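Side-chain contact in bacterial regulatory proteins, tetR family (Corynebacterium glutamicum, PDB 3AQT), which binds resorcinol as a TetR-family transcriptional repressor and probably contacts operator DNA through a helix-turn-helix motif: residues Gln92-Val97 with Ile145-Ala150. Sequence-based numbering, arbitrary orientation.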
ATOM      1  N   GLN B  92     -10.802  11.869 -10.845  1.00 45.20           N
ATOM      2  CA  GLN B  92     -11.150  11.023 -11.977  1.00 45.86           C
ATOM      3  C   GLN B  92     -10.176  11.261 -13.135  1.00 45.17           C
ATOM      4  O   GLN B  92      -9.666  10.310 -13.736  1.00 46.31           O
ATOM      5  CB  GLN B  92     -12.586  11.299 -12.436  1.00 49.59           C
ATOM      6  CG  GLN B  92     -13.542  10.104 -12.301  1.00 56.09           C
ATOM      7  CD  GLN B  92     -14.214   9.725 -13.632  1.00 60.01           C
ATOM      8  OE1 GLN B  92     -15.009  10.487 -14.190  1.00 58.65           O
ATOM      9  NE2 GLN B  92     -13.888   8.539 -14.141  1.00 64.09           N
ATOM     10  N   LEU B  93      -9.908  12.528 -13.436  1.00 41.66           N
ATOM     11  CA  LEU B  93      -8.998  12.872 -14.518  1.00 38.34           C
ATOM     12  C   LEU B  93      -7.599  12.372 -14.225  1.00 37.24           C
ATOM     13  O   LEU B  93      -6.899  11.907 -15.118  1.00 36.97           O
ATOM     14  CB  LEU B  93      -8.958  14.388 -14.722  1.00 39.16           C
ATOM     15  CG  LEU B  93      -7.914  14.919 -15.715  1.00 38.45           C
ATOM     16  CD1 LEU B  93      -8.330  14.563 -17.138  1.00 38.36           C
ATOM     17  CD2 LEU B  93      -7.785  16.425 -15.569  1.00 40.04           C
ATOM     18  N   LEU B  94      -7.185  12.481 -12.971  1.00 37.59           N
ATOM     19  CA  LEU B  94      -5.859  12.041 -12.567  1.00 39.84           C
ATOM     20  C   LEU B  94      -5.763  10.539 -12.825  1.00 39.13           C
ATOM     21  O   LEU B  94      -4.774  10.034 -13.358  1.00 39.44           O
ATOM     22  CB  LEU B  94      -5.650  12.325 -11.079  1.00 44.84           C
ATOM     23  CG  LEU B  94      -4.274  12.823 -10.630  1.00 50.18           C
ATOM     24  CD1 LEU B  94      -3.175  11.883 -11.129  1.00 52.17           C
ATOM     25  CD2 LEU B  94      -4.057  14.235 -11.179  1.00 53.23           C
ATOM     26  N   GLN B  95      -6.818   9.830 -12.454  1.00 37.77           N
ATOM     27  CA  GLN B  95      -6.859   8.397 -12.640  1.00 37.99           C
ATOM     28  C   GLN B  95      -6.779   7.990 -14.107  1.00 36.32           C
ATOM     29  O   GLN B  95      -6.123   7.001 -14.441  1.00 37.10           O
ATOM     30  CB  GLN B  95      -8.113   7.838 -11.979  1.00 38.73           C
ATOM     31  CG  GLN B  95      -7.972   7.764 -10.472  1.00 41.29           C
ATOM     32  CD  GLN B  95      -9.209   7.229  -9.802  1.00 44.96           C
ATOM     33  OE1 GLN B  95      -9.878   6.331 -10.321  1.00 47.76           O
ATOM     34  NE2 GLN B  95      -9.522   7.767  -8.636  1.00 46.40           N
ATOM     35  N   ALA B  96      -7.427   8.753 -14.981  1.00 33.35           N
ATOM     36  CA  ALA B  96      -7.397   8.456 -16.408  1.00 31.83           C
ATOM     37  C   ALA B  96      -5.982   8.634 -16.935  1.00 32.58           C
ATOM     38  O   ALA B  96      -5.516   7.840 -17.747  1.00 34.42           O
ATOM     39  CB  ALA B  96      -8.353   9.362 -17.159  1.00 28.67           C
ATOM     40  N   VAL B  97      -5.295   9.670 -16.464  1.00 33.04           N
ATOM     41  CA  VAL B  97      -3.925   9.927 -16.886  1.00 32.00           C
ATOM     42  C   VAL B  97      -3.011   8.798 -16.400  1.00 32.87           C
ATOM     43  O   VAL B  97      -2.120   8.354 -17.127  1.00 34.28           O
ATOM     44  CB  VAL B  97      -3.429  11.299 -16.339  1.00 32.50           C
ATOM     45  CG1 VAL B  97      -1.931  11.465 -16.559  1.00 29.91           C
ATOM     46  CG2 VAL B  97      -4.174  12.420 -17.044  1.00 30.77           C
ATOM     47  N   ILE B 145       3.002   9.094  -5.183  1.00 64.42           N
ATOM     48  CA  ILE B 145       3.017   9.898  -3.965  1.00 67.56           C
ATOM     49  C   ILE B 145       1.708  10.651  -3.743  1.00 69.96           C
ATOM     50  O   ILE B 145       0.985  10.360  -2.792  1.00 70.57           O
ATOM     51  CB  ILE B 145       4.198  10.904  -3.969  1.00 68.27           C
ATOM     52  CG1 ILE B 145       4.144  11.778  -5.225  1.00 70.50           C
ATOM     53  CG2 ILE B 145       5.522  10.148  -3.900  1.00 65.98           C
ATOM     54  CD1 ILE B 145       5.269  12.818  -5.376  1.00 47.18           C
ATOM     55  N   GLN B 146       1.400  11.602  -4.624  1.00 72.20           N
ATOM     56  CA  GLN B 146       0.180  12.403  -4.515  1.00 74.69           C
ATOM     57  C   GLN B 146      -1.123  11.709  -4.923  1.00 75.16           C
ATOM     58  O   GLN B 146      -2.134  12.379  -5.139  1.00 76.06           O
ATOM     59  CB  GLN B 146       0.301  13.689  -5.343  1.00 76.05           C
ATOM     60  CG  GLN B 146       1.139  14.792  -4.726  1.00 79.06           C
ATOM     61  CD  GLN B 146       2.515  14.882  -5.341  1.00 81.23           C
ATOM     62  OE1 GLN B 146       2.659  14.916  -6.563  1.00 82.04           O
ATOM     63  NE2 GLN B 146       3.540  14.932  -4.498  1.00 82.77           N
HETATM   64  N   MSE B 147      -1.118  10.386  -5.037  1.00 75.04           N
HETATM   65  CA  MSE B 147      -2.341   9.691  -5.433  1.00 75.07           C
HETATM   66  C   MSE B 147      -2.585   8.460  -4.561  1.00 72.64           C
HETATM   67  O   MSE B 147      -1.830   7.482  -4.602  1.00 72.85           O
HETATM   68  CB  MSE B 147      -2.269   9.312  -6.924  1.00 78.26           C
HETATM   69  CG  MSE B 147      -3.559   8.724  -7.523  1.00 83.51           C
HETATM   70 SE   MSE B 147      -3.539   8.531  -9.487  1.00 89.63          SE
HETATM   71  CE  MSE B 147      -2.210   7.126  -9.648  1.00 87.19           C
ATOM     72  N   GLY B 148      -3.643   8.526  -3.756  1.00 69.14           N
ATOM     73  CA  GLY B 148      -3.974   7.417  -2.878  1.00 64.15           C
ATOM     74  C   GLY B 148      -4.707   6.323  -3.623  1.00 59.79           C
ATOM     75  O   GLY B 148      -4.838   5.200  -3.138  1.00 58.43           O
ATOM     76  N   ALA B 149      -5.191   6.663  -4.810  1.00 55.69           N
ATOM     77  CA  ALA B 149      -5.908   5.710  -5.627  1.00 52.45           C
ATOM     78  C   ALA B 149      -4.942   4.994  -6.566  1.00 49.22           C
ATOM     79  O   ALA B 149      -5.367   4.332  -7.512  1.00 50.34           O
ATOM     80  CB  ALA B 149      -7.004   6.420  -6.428  1.00 53.13           C
ATOM     81  N   ALA B 150      -3.644   5.119  -6.306  1.00 44.41           N
ATOM     82  CA  ALA B 150      -2.650   4.457  -7.147  1.00 42.04           C
ATOM     83  C   ALA B 150      -2.902   2.952  -7.173  1.00 39.84           C
ATOM     84  O   ALA B 150      -2.910   2.331  -8.231  1.00 38.91           O
ATOM     85  CB  ALA B 150      -1.247   4.734  -6.635  1.00 40.73           C
TER
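Leu94 and the selenomethionine Met147 form the apolar half of this contact: the CD1 methyl of Leu94 lies 3.8 Å from SE of Met147, with the two side chains crossing at a slant. Met147 CG stands anti to the backbone N (chi1 -173°), and the chain stays extended through chi2 (170°), which carries SE to Leu94; the bend at chi3 (68°) then swings CE away from Leu94 CD1. Both residues are buried; Phe143 and Met59 also pack on Leu94, and Ala98, one turn beyond Leu94, touches Met147.

The second kind of touch pairs a methyl with an amide. Gln95 runs extended beyond CG, bringing NE2 to 3.6 Å from Ala149 CB. This is van der Waals packing, since a methyl cannot accept a hydrogen bond. Separately, NE2 bonds to Glu91 and OE1 to Arg156, which fixes the rotation of the amide.

Backbones remain apart, with Gln95 CA 7.6 Å from Ala149 CA, and 154 Å² is buried in all. A type I turn from Met147 to Ala150 carries both partners, Ala149 being the N-cap of helix 150-157. The arrangement joins the start of helix 90-111, the TetR connecting helix behind the N-terminal, probably DNA-binding, helix-turn-helix domain, to the ligand-binding domain.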